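SnoaL-like polyketide cyclase (Agrobacterium tumefaciens str. C58, PDB 3EHC) is of unknown function but, as a SnoaL-like member of the NTF2 superfamily, may cyclise a polyketide-type substrate. Local coordinates at residues 77-82 against 93-98; 87-92 against 121-126; 100-105 against 112-117. All coordinates share one frame; numbering follows the deposited sequence.

Contact 1. Residues 77-82 against 93-98; sequences FFDCTP and GRRVQF
Asp-79 OD1 takes two donors, one on the facing strand and one just before it. Gln-97 NE2 comes down on it from above the carboxylate plane at 2.7 Å, its N-H almost straight (177°) and the oxygen lying in the plane of the amide. The second donor, Arg-95 NH1, makes a salt bridge to the same oxygen, but its hydrogen bond is bent and weak. Gln-97 can reach because its chain turns back at chi2 (80°), which lays it alongside Asp-79 with amide and carboxylate nearly perpendicular. Beneath these groups runs the antiparallel pairing of strands 71-80 and 96-107 in the curved sheet of the NTF2-like fold: Phe-78 with Phe-98 and Cys-80 with Val-96 are hydrogen-bonded pairs, and Asp-79 with Gln-97 is the non-hydrogen-bonded pair between them. On the face opposite Asp-79, the Phe-98 ring receives Phe-78 CB over one face, 3.9 Å from its centroid, while the two rings are nearly parallel but slid apart and barely overlap. Cys-80 SG approaches the same ring obliquely, 3.7 Å from Phe-98 CE1. Past the strand ends, Pro-82 O accepts Gly-93 N at 2.8 Å, and Thr-81 OG1 turns to Asp-57 for its hydrogen bond.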
loop_
_atom_site.group_PDB
_atom_site.type_symbol
_atom_site.label_atom_id
_atom_site.label_comp_id
_atom_site.label_asym_id
_atom_site.label_seq_id
_atom_site.Cartn_x
_atom_site.Cartn_y
_atom_site.Cartn_z
ATOM N N PHE B 77 8.693 3.293 -5.320
ATOM C CA PHE B 77 8.958 4.693 -5.170
ATOM C C PHE B 77 9.096 5.333 -6.566
ATOM O O PHE B 77 9.801 4.807 -7.443
ATOM C CB PHE B 77 10.233 4.887 -4.336
ATOM C CG PHE B 77 10.720 6.306 -4.336
ATOM C CD1 PHE B 77 9.947 7.302 -3.751
ATOM C CD2 PHE B 77 11.920 6.656 -4.969
ATOM C CE1 PHE B 77 10.350 8.613 -3.760
ATOM C CE2 PHE B 77 12.347 7.995 -4.982
ATOM C CZ PHE B 77 11.554 8.973 -4.382
ATOM N N PHE B 78 8.360 6.430 -6.765
ATOM C CA PHE B 78 8.371 7.188 -8.017
ATOM C C PHE B 78 8.867 8.588 -7.792
ATOM O O PHE B 78 8.530 9.228 -6.797
ATOM C CB PHE B 78 6.974 7.256 -8.624
ATOM C CG PHE B 78 6.435 5.930 -9.032
ATOM C CD1 PHE B 78 6.744 5.396 -10.274
ATOM C CD2 PHE B 78 5.586 5.205 -8.162
ATOM C CE1 PHE B 78 6.238 4.151 -10.651
ATOM C CE2 PHE B 78 5.058 3.992 -8.522
ATOM C CZ PHE B 78 5.373 3.452 -9.760
ATOM N N ASP B 79 9.689 9.036 -8.731
ATOM C CA ASP B 79 10.214 10.378 -8.795
ATOM C C ASP B 79 10.133 10.768 -10.281
ATOM O O ASP B 79 10.960 10.371 -11.081
ATOM C CB ASP B 79 11.655 10.355 -8.264
ATOM C CG ASP B 79 12.276 11.737 -8.109
ATOM O OD1 ASP B 79 11.641 12.750 -8.449
ATOM O OD2 ASP B 79 13.425 11.796 -7.612
ATOM N N CYS B 80 9.080 11.485 -10.643
ATOM C CA CYS B 80 8.686 11.611 -12.033
ATOM C C CYS B 80 7.932 12.924 -12.296
ATOM O O CYS B 80 7.733 13.719 -11.369
ATOM C CB CYS B 80 7.871 10.382 -12.419
ATOM S SG CYS B 80 6.410 10.190 -11.459
ATOM N N THR B 81 7.532 13.134 -13.556
ATOM C CA THR B 81 7.060 14.424 -14.033
ATOM C C THR B 81 5.797 14.226 -14.895
ATOM O O THR B 81 5.864 14.160 -16.115
ATOM C CB THR B 81 8.235 15.164 -14.790
ATOM O OG1 THR B 81 9.499 14.953 -14.124
ATOM C CG2 THR B 81 8.008 16.646 -14.906
ATOM N N PRO B 82 4.631 14.119 -14.236
ATOM C CA PRO B 82 3.349 14.031 -14.945
ATOM C C PRO B 82 3.165 15.272 -15.780
ATOM O O PRO B 82 3.369 16.360 -15.265
ATOM C CB PRO B 82 2.336 13.964 -13.811
ATOM C CG PRO B 82 3.082 13.474 -12.645
ATOM C CD PRO B 82 4.451 14.064 -12.780
ATOM N N GLY B 93 3.472 19.165 -15.168
ATOM C CA GLY B 93 4.881 19.193 -15.525
ATOM C C GLY B 93 5.825 19.426 -14.379
ATOM O O GLY B 93 7.010 19.588 -14.566
ATOM N N ARG B 94 5.315 19.429 -13.163
ATOM C CA ARG B 94 6.196 19.492 -12.001
ATOM C C ARG B 94 6.628 18.086 -11.585
ATOM O O ARG B 94 5.849 17.122 -11.618
ATOM C CB ARG B 94 5.538 20.220 -10.844
ATOM C CG ARG B 94 5.559 21.721 -10.994
ATOM C CD ARG B 94 4.659 22.335 -9.966
ATOM N NE ARG B 94 3.284 22.047 -10.297
ATOM C CZ ARG B 94 2.238 22.393 -9.566
ATOM N NH1 ARG B 94 2.363 23.064 -8.435
ATOM N NH2 ARG B 94 1.038 22.074 -10.003
ATOM N N ARG B 95 7.879 17.999 -11.160
ATOM C CA ARG B 95 8.440 16.768 -10.623
ATOM C C ARG B 95 7.923 16.470 -9.213
ATOM O O ARG B 95 7.958 17.342 -8.330
ATOM C CB ARG B 95 9.969 16.858 -10.572
ATOM C CG ARG B 95 10.626 15.633 -9.928
ATOM C CD ARG B 95 12.127 15.613 -10.150
ATOM N NE ARG B 95 12.373 15.086 -11.494
ATOM C CZ ARG B 95 13.015 13.950 -11.786
ATOM N NH1 ARG B 95 13.538 13.210 -10.811
ATOM N NH2 ARG B 95 13.181 13.563 -13.067
ATOM N N VAL B 96 7.456 15.241 -8.993
ATOM C CA VAL B 96 6.848 14.875 -7.721
ATOM C C VAL B 96 7.324 13.488 -7.343
ATOM O O VAL B 96 7.678 12.698 -8.196
ATOM C CB VAL B 96 5.279 14.940 -7.766
ATOM C CG1 VAL B 96 4.744 16.433 -7.838
ATOM C CG2 VAL B 96 4.730 14.088 -8.907
ATOM N N GLN B 97 7.391 13.226 -6.041
ATOM C CA GLN B 97 7.773 11.933 -5.512
ATOM C C GLN B 97 6.591 11.343 -4.732
ATOM O O GLN B 97 5.962 12.016 -3.921
ATOM C CB GLN B 97 8.989 12.008 -4.590
ATOM C CG GLN B 97 10.272 12.456 -5.249
ATOM C CD GLN B 97 10.299 13.948 -5.386
ATOM O OE1 GLN B 97 9.863 14.641 -4.485
ATOM N NE2 GLN B 97 10.777 14.455 -6.525
ATOM N N PHE B 98 6.279 10.098 -5.006
ATOM C CA PHE B 98 5.220 9.416 -4.290
ATOM C C PHE B 98 5.431 7.923 -4.381
ATOM O O PHE B 98 6.091 7.432 -5.287
ATOM C CB PHE B 98 3.857 9.762 -4.894
ATOM C CG PHE B 98 3.737 9.428 -6.351
ATOM C CD1 PHE B 98 4.151 10.325 -7.312
ATOM C CD2 PHE B 98 3.196 8.229 -6.760
ATOM C CE1 PHE B 98 4.064 10.021 -8.641
ATOM C CE2 PHE B 98 3.095 7.935 -8.092
ATOM C CZ PHE B 98 3.530 8.831 -9.039
#

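Contact 2. Residues 87-92 against 121-126; sequences MDLPVN and VAIERQ. With SO4 (sulfate ion), chain G.
The torsions of Leu-89 and Ile-123 turn two methyls to each other: CG of Leu-89 stands opposite the carbonyl carbon (chi1 -66°) and the extended second torsion carries CD1 on to the helix, while chi1 of -53° in Ile-123 leaves CG2 opposite the backbone N, facing that methyl. The contact lays the loop around residues 89-90 against the C-terminal helix 120-127, beside the main sheet of this NTF2-like fold. Leu-89 CD1 and Ile-123 CG2 are pressed to 3.5 Å, tighter than usual for two methyl groups. Val-91 CG2 comes to the same Ile-123 CG2 at 3.9 Å, its side chain crossing at about a right angle. At the other branch, selenomethionine Met-87 brings its SE to 4.0 Å from Ile-123 CD1, and Phe-98 of strand 96-107 also packs on this isoleucine. Leu-89 further lies across the aliphatic part of Glu-124, whose carboxylate forms a salt bridge with Lys-120 of the second subunit, so the helix also serves the dimer interface. Farther round the helix, Arg-125 extends to a sulfate, probably from the crystallisation liquor, that Asn-35 of the second subunit also binds; Arg-125 NH2 donates to sulfate O3 at 3.1 Å in a nearly straight bond.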
loop_
_atom_site.group_PDB
_atom_site.type_symbol
_atom_site.label_atom_id
_atom_site.label_comp_id
_atom_site.label_asym_id
_atom_site.label_seq_id
_atom_site.Cartn_x
_atom_site.Cartn_y
_atom_site.Cartn_z
HETATM N N MSE B 87 -4.127 11.803 -10.945
HETATM C CA MSE B 87 -4.978 11.567 -9.776
HETATM C C MSE B 87 -5.859 12.771 -9.488
HETATM O O MSE B 87 -6.044 13.149 -8.337
HETATM C CB MSE B 87 -4.144 11.197 -8.570
HETATM C CG MSE B 87 -3.221 10.000 -8.816
HETATM SE SE MSE B 87 -2.454 9.366 -7.117
HETATM C CE MSE B 87 -4.017 8.273 -6.564
ATOM N N ASP B 88 -6.388 13.353 -10.570
ATOM C CA ASP B 88 -7.187 14.591 -10.544
ATOM C C ASP B 88 -6.503 15.849 -9.945
ATOM O O ASP B 88 -7.169 16.798 -9.499
ATOM C CB ASP B 88 -8.564 14.270 -9.961
ATOM C CG ASP B 88 -9.243 13.164 -10.734
ATOM O OD1 ASP B 88 -9.462 13.373 -11.946
ATOM O OD2 ASP B 88 -9.518 12.083 -10.167
ATOM N N LEU B 89 -5.178 15.842 -9.952
ATOM C CA LEU B 89 -4.375 16.924 -9.438
ATOM C C LEU B 89 -3.694 17.620 -10.621
ATOM O O LEU B 89 -3.164 16.941 -11.493
ATOM C CB LEU B 89 -3.306 16.369 -8.499
ATOM C CG LEU B 89 -3.852 15.741 -7.225
ATOM C CD1 LEU B 89 -2.706 15.111 -6.384
ATOM C CD2 LEU B 89 -4.671 16.821 -6.469
ATOM N N PRO B 90 -3.712 18.977 -10.668
ATOM C CA PRO B 90 -3.031 19.660 -11.773
ATOM C C PRO B 90 -1.500 19.723 -11.635
ATOM O O PRO B 90 -0.931 20.790 -11.460
ATOM C CB PRO B 90 -3.710 21.040 -11.807
ATOM C CG PRO B 90 -4.152 21.270 -10.431
ATOM C CD PRO B 90 -4.375 19.932 -9.770
ATOM N N VAL B 91 -0.839 18.563 -11.692
ATOM C CA VAL B 91 0.597 18.483 -11.506
ATOM C C VAL B 91 1.325 19.304 -12.581
ATOM O O VAL B 91 2.247 20.052 -12.284
ATOM C CB VAL B 91 1.110 17.037 -11.512
ATOM C CG1 VAL B 91 2.642 16.998 -11.373
ATOM C CG2 VAL B 91 0.452 16.275 -10.371
ATOM N N ASN B 92 0.887 19.163 -13.828
ATOM C CA ASN B 92 1.241 20.085 -14.878
ATOM C C ASN B 92 2.754 20.275 -15.057
ATOM O O ASN B 92 3.255 21.412 -15.090
ATOM C CB ASN B 92 0.614 21.471 -14.617
ATOM C CG ASN B 92 -0.840 21.520 -14.941
ATOM O OD1 ASN B 92 -1.356 20.659 -15.637
ATOM N ND2 ASN B 92 -1.518 22.526 -14.440
ATOM N N VAL B 121 -1.892 11.760 -1.069
ATOM C CA VAL B 121 -1.631 12.795 -0.070
ATOM C C VAL B 121 -0.228 13.410 -0.260
ATOM O O VAL B 121 -0.090 14.594 -0.089
ATOM C CB VAL B 121 -1.902 12.284 1.387
ATOM C CG1 VAL B 121 -1.655 13.361 2.398
ATOM C CG2 VAL B 121 -3.375 11.789 1.526
ATOM N N ALA B 122 0.777 12.591 -0.592
ATOM C CA ALA B 122 2.167 13.029 -0.832
ATOM C C ALA B 122 2.215 14.030 -1.977
ATOM O O ALA B 122 2.893 15.053 -1.895
ATOM C CB ALA B 122 3.091 11.795 -1.125
ATOM N N ILE B 123 1.450 13.749 -3.031
ATOM C CA ILE B 123 1.388 14.643 -4.184
ATOM C C ILE B 123 0.685 15.969 -3.821
ATOM O O ILE B 123 1.145 17.037 -4.199
ATOM C CB ILE B 123 0.693 13.996 -5.426
ATOM C CG1 ILE B 123 1.331 12.652 -5.787
ATOM C CG2 ILE B 123 0.755 14.984 -6.702
ATOM C CD1 ILE B 123 0.571 11.906 -6.972
ATOM N N GLU B 124 -0.440 15.879 -3.118
ATOM C CA GLU B 124 -1.184 17.053 -2.655
ATOM C C GLU B 124 -0.309 18.016 -1.872
ATOM O O GLU B 124 -0.338 19.237 -2.102
ATOM C CB GLU B 124 -2.411 16.599 -1.843
ATOM C CG GLU B 124 -3.527 16.028 -2.701
ATOM C CD GLU B 124 -4.673 15.323 -1.894
ATOM O OE1 GLU B 124 -4.541 15.076 -0.666
ATOM O OE2 GLU B 124 -5.722 15.023 -2.490
ATOM N N ARG B 125 0.450 17.453 -0.942
ATOM C CA ARG B 125 1.390 18.222 -0.167
ATOM C C ARG B 125 2.446 18.925 -0.972
ATOM O O ARG B 125 2.813 20.022 -0.627
ATOM C CB ARG B 125 2.082 17.322 0.844
ATOM C CG ARG B 125 1.193 17.066 1.980
ATOM C CD ARG B 125 1.861 16.235 3.013
ATOM N NE ARG B 125 0.854 15.718 3.934
ATOM C CZ ARG B 125 0.991 14.594 4.625
ATOM N NH1 ARG B 125 2.097 13.858 4.480
ATOM N NH2 ARG B 125 0.015 14.206 5.453
ATOM N N GLN B 126 2.954 18.277 -2.014
ATOM C CA GLN B 126 3.965 18.874 -2.871
ATOM C C GLN B 126 3.451 20.030 -3.726
ATOM O O GLN B 126 4.206 20.927 -4.044
ATOM C CB GLN B 126 4.598 17.806 -3.750
ATOM C CG GLN B 126 5.529 16.948 -2.971
ATOM C CD GLN B 126 5.916 15.660 -3.675
ATOM O OE1 GLN B 126 6.794 15.641 -4.557
ATOM N NE2 GLN B 126 5.307 14.564 -3.247
HETATM S S SO4 G . 2.012 10.800 7.153
HETATM O O1 SO4 G . 3.046 11.555 7.887
HETATM O O2 SO4 G . 2.502 10.441 5.817
HETATM O O3 SO4 G . 0.788 11.589 7.000
HETATM O O4 SO4 G . 1.667 9.593 7.906
#

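Contact 3. Residues 100-105 against 112-117; sequences EHVFYD and RRVWSV. With SO4 (sulfate ion), chain H.
Arg-112 and Arg-113 both donate their backbone N to Asp-105 O, at 2.8 and 3.2 Å, which makes a classic beta bulge. Arg-112, its chain bent at chi2 (47°), holds a sulfate, probably from the crystallisation liquor, at the edge of its guanidinium: NE bonds sulfate O1 and NH2 bonds sulfate O4, while NH1 pairs with Glu-33 and lies over the centre of the Arg-113 guanidinium, 3.9 Å above its plane. Arg-113 lies alongside Asp-105, and its NH1 makes a salt bridge to OD2 whose hydrogen bond is weak; the same NH1 also has Glu-107 as a partner. Val-114 points to the other face, where CG1 is pressed against Val-102 CG2 at 3.3 Å and CG2 meets Tyr-104 CD2 obliquely at 3.8 Å. Trp-115 exchanges two backbone bonds with Phe-103, and its CZ3 lies 4.1 Å from Asp-105 CB. Ser-116 OG donates a short bond, 2.5 Å, to Glu-100 OE2 on the anti side, 29° out of the carboxylate plane. Val-117 bonds His-101 both ways, on the face where His-101 and Phe-103 pack against the second subunit. This is part of the long antiparallel hairpin of strands 96-107 and 110-118, the first of them the middle strand of the curved sheet of the NTF2-like fold.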
loop_
_atom_site.group_PDB
_atom_site.type_symbol
_atom_site.label_atom_id
_atom_site.label_comp_id
_atom_site.label_asym_id
_atom_site.label_seq_id
_atom_site.Cartn_x
_atom_site.Cartn_y
_atom_site.Cartn_z
ATOM N N GLU B 100 3.754 3.845 -4.257
ATOM C CA GLU B 100 2.621 2.971 -4.519
ATOM C C GLU B 100 2.862 1.685 -3.713
ATOM O O GLU B 100 3.971 1.139 -3.729
ATOM C CB GLU B 100 2.540 2.626 -5.997
ATOM C CG GLU B 100 1.298 1.814 -6.388
ATOM C CD GLU B 100 1.374 1.252 -7.816
ATOM O OE1 GLU B 100 2.252 1.676 -8.595
ATOM O OE2 GLU B 100 0.541 0.382 -8.162
ATOM N N HIS B 101 1.831 1.236 -2.999
ATOM C CA HIS B 101 1.851 -0.039 -2.284
ATOM C C HIS B 101 0.896 -1.001 -2.964
ATOM O O HIS B 101 -0.303 -0.769 -3.049
ATOM C CB HIS B 101 1.433 0.132 -0.849
ATOM C CG HIS B 101 2.447 0.853 -0.018
ATOM N ND1 HIS B 101 2.357 0.945 1.351
ATOM C CD2 HIS B 101 3.569 1.521 -0.369
ATOM C CE1 HIS B 101 3.389 1.623 1.814
ATOM N NE2 HIS B 101 4.141 1.981 0.789
ATOM N N VAL B 102 1.437 -2.113 -3.428
ATOM C CA VAL B 102 0.687 -2.986 -4.313
ATOM C C VAL B 102 0.889 -4.458 -3.932
ATOM O O VAL B 102 1.984 -4.887 -3.604
ATOM C CB VAL B 102 1.031 -2.655 -5.817
ATOM C CG1 VAL B 102 2.510 -2.653 -6.012
ATOM C CG2 VAL B 102 0.258 -3.577 -6.842
ATOM N N PHE B 103 -0.220 -5.187 -3.927
ATOM C CA PHE B 103 -0.265 -6.645 -3.723
ATOM C C PHE B 103 -0.554 -7.367 -5.048
ATOM O O PHE B 103 -1.407 -6.931 -5.827
ATOM C CB PHE B 103 -1.361 -7.025 -2.697
ATOM C CG PHE B 103 -1.028 -6.642 -1.305
ATOM C CD1 PHE B 103 -1.276 -5.347 -0.854
ATOM C CD2 PHE B 103 -0.410 -7.539 -0.435
ATOM C CE1 PHE B 103 -0.913 -4.967 0.420
ATOM C CE2 PHE B 103 -0.064 -7.131 0.877
ATOM C CZ PHE B 103 -0.313 -5.872 1.274
ATOM N N TYR B 104 0.172 -8.453 -5.287
ATOM C CA TYR B 104 -0.023 -9.303 -6.460
ATOM C C TYR B 104 -0.314 -10.736 -6.043
ATOM O O TYR B 104 0.360 -11.290 -5.170
ATOM C CB TYR B 104 1.209 -9.319 -7.360
ATOM C CG TYR B 104 1.692 -7.956 -7.828
ATOM C CD1 TYR B 104 2.562 -7.210 -7.046
ATOM C CD2 TYR B 104 1.281 -7.422 -9.055
ATOM C CE1 TYR B 104 3.032 -5.981 -7.460
ATOM C CE2 TYR B 104 1.734 -6.161 -9.484
ATOM C CZ TYR B 104 2.625 -5.449 -8.673
ATOM O OH TYR B 104 3.108 -4.211 -9.056
ATOM N N ASP B 105 -1.340 -11.318 -6.661
ATOM C CA ASP B 105 -1.619 -12.729 -6.532
ATOM C C ASP B 105 -1.116 -13.324 -7.848
ATOM O O ASP B 105 -1.536 -12.898 -8.920
ATOM C CB ASP B 105 -3.118 -12.936 -6.267
ATOM C CG ASP B 105 -3.489 -14.371 -5.866
ATOM O OD1 ASP B 105 -2.639 -15.189 -5.377
ATOM O OD2 ASP B 105 -4.693 -14.681 -6.067
ATOM N N ARG B 112 -1.991 -12.320 -11.654
ATOM C CA ARG B 112 -3.393 -12.681 -11.899
ATOM C C ARG B 112 -4.368 -11.678 -11.278
ATOM O O ARG B 112 -5.415 -11.360 -11.851
ATOM C CB ARG B 112 -3.642 -14.103 -11.369
ATOM C CG ARG B 112 -5.037 -14.689 -11.555
ATOM C CD ARG B 112 -5.606 -14.511 -12.934
ATOM N NE ARG B 112 -6.964 -15.047 -13.008
ATOM C CZ ARG B 112 -8.072 -14.364 -12.708
ATOM N NH1 ARG B 112 -8.025 -13.102 -12.284
ATOM N NH2 ARG B 112 -9.256 -14.953 -12.819
ATOM N N ARG B 113 -4.035 -11.190 -10.088
ATOM C CA ARG B 113 -4.821 -10.161 -9.428
ATOM C C ARG B 113 -3.882 -9.130 -8.789
ATOM O O ARG B 113 -2.837 -9.477 -8.239
ATOM C CB ARG B 113 -5.699 -10.782 -8.354
ATOM C CG ARG B 113 -6.651 -11.817 -8.857
ATOM C CD ARG B 113 -7.393 -12.481 -7.730
ATOM N NE ARG B 113 -8.334 -13.462 -8.254
ATOM C CZ ARG B 113 -8.005 -14.690 -8.656
ATOM N NH1 ARG B 113 -6.745 -15.130 -8.594
ATOM N NH2 ARG B 113 -8.951 -15.493 -9.122
ATOM N N VAL B 114 -4.268 -7.856 -8.889
ATOM C CA VAL B 114 -3.486 -6.768 -8.352
ATOM C C VAL B 114 -4.389 -5.888 -7.492
ATOM O O VAL B 114 -5.533 -5.614 -7.847
ATOM C CB VAL B 114 -2.840 -5.945 -9.484
ATOM C CG1 VAL B 114 -1.835 -4.970 -8.926
ATOM C CG2 VAL B 114 -2.170 -6.888 -10.497
ATOM N N TRP B 115 -3.868 -5.470 -6.347
ATOM C CA TRP B 115 -4.518 -4.450 -5.525
ATOM C C TRP B 115 -3.495 -3.373 -5.248
ATOM O O TRP B 115 -2.506 -3.632 -4.577
ATOM C CB TRP B 115 -5.054 -5.060 -4.208
ATOM C CG TRP B 115 -6.146 -6.083 -4.391
ATOM C CD1 TRP B 115 -7.487 -5.836 -4.458
ATOM C CD2 TRP B 115 -5.992 -7.509 -4.504
ATOM N NE1 TRP B 115 -8.173 -7.013 -4.605
ATOM C CE2 TRP B 115 -7.284 -8.057 -4.634
ATOM C CE3 TRP B 115 -4.881 -8.382 -4.518
ATOM C CZ2 TRP B 115 -7.510 -9.456 -4.777
ATOM C CZ3 TRP B 115 -5.105 -9.779 -4.654
ATOM C CH2 TRP B 115 -6.413 -10.293 -4.776
ATOM N N SER B 116 -3.746 -2.168 -5.758
ATOM C CA SER B 116 -2.788 -1.081 -5.679
ATOM C C SER B 116 -3.397 0.157 -5.017
ATOM O O SER B 116 -4.557 0.487 -5.244
ATOM C CB SER B 116 -2.290 -0.752 -7.084
ATOM O OG SER B 116 -1.760 0.552 -7.113
ATOM N N VAL B 117 -2.603 0.818 -4.178
ATOM C CA VAL B 117 -2.944 2.118 -3.591
ATOM C C VAL B 117 -1.756 3.061 -3.816
ATOM O O VAL B 117 -0.624 2.720 -3.479
ATOM C CB VAL B 117 -3.325 1.988 -2.060
ATOM C CG1 VAL B 117 -3.638 3.300 -1.500
ATOM C CG2 VAL B 117 -4.520 1.057 -1.859
HETATM S S SO4 H . -8.757 -18.091 -14.429
HETATM O O1 SO4 H . -7.545 -17.416 -14.897
HETATM O O2 SO4 H . -8.724 -19.513 -14.768
HETATM O O3 SO4 H . -9.934 -17.452 -15.034
HETATM O O4 SO4 H . -8.813 -18.027 -12.974
#

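Strand 96-107 joins contacts 1 and 3, whose centres lie about 20 Å apart on opposite sides of the chain's centre: it lies between strands 71-80 and 110-118 in one sheet, contact 1 taking its beginning against the former and contact 3 a later part against the latter. Along the chain, contact 1 closes before contact 3 opens, whereas the segments of contacts 1 and 2 alternate. Those two sit only about 9 Å apart between centres and touch directly, with Gln-126 NE2 probably hydrogen-bonded to Gln-97 O. Contact 2 spans contact 3, bringing helix 120-127, which follows strand 110-118, back to the loop 87-92. Contacts 2 and 3 both reach the second subunit, so sheet and helix share in the dimer.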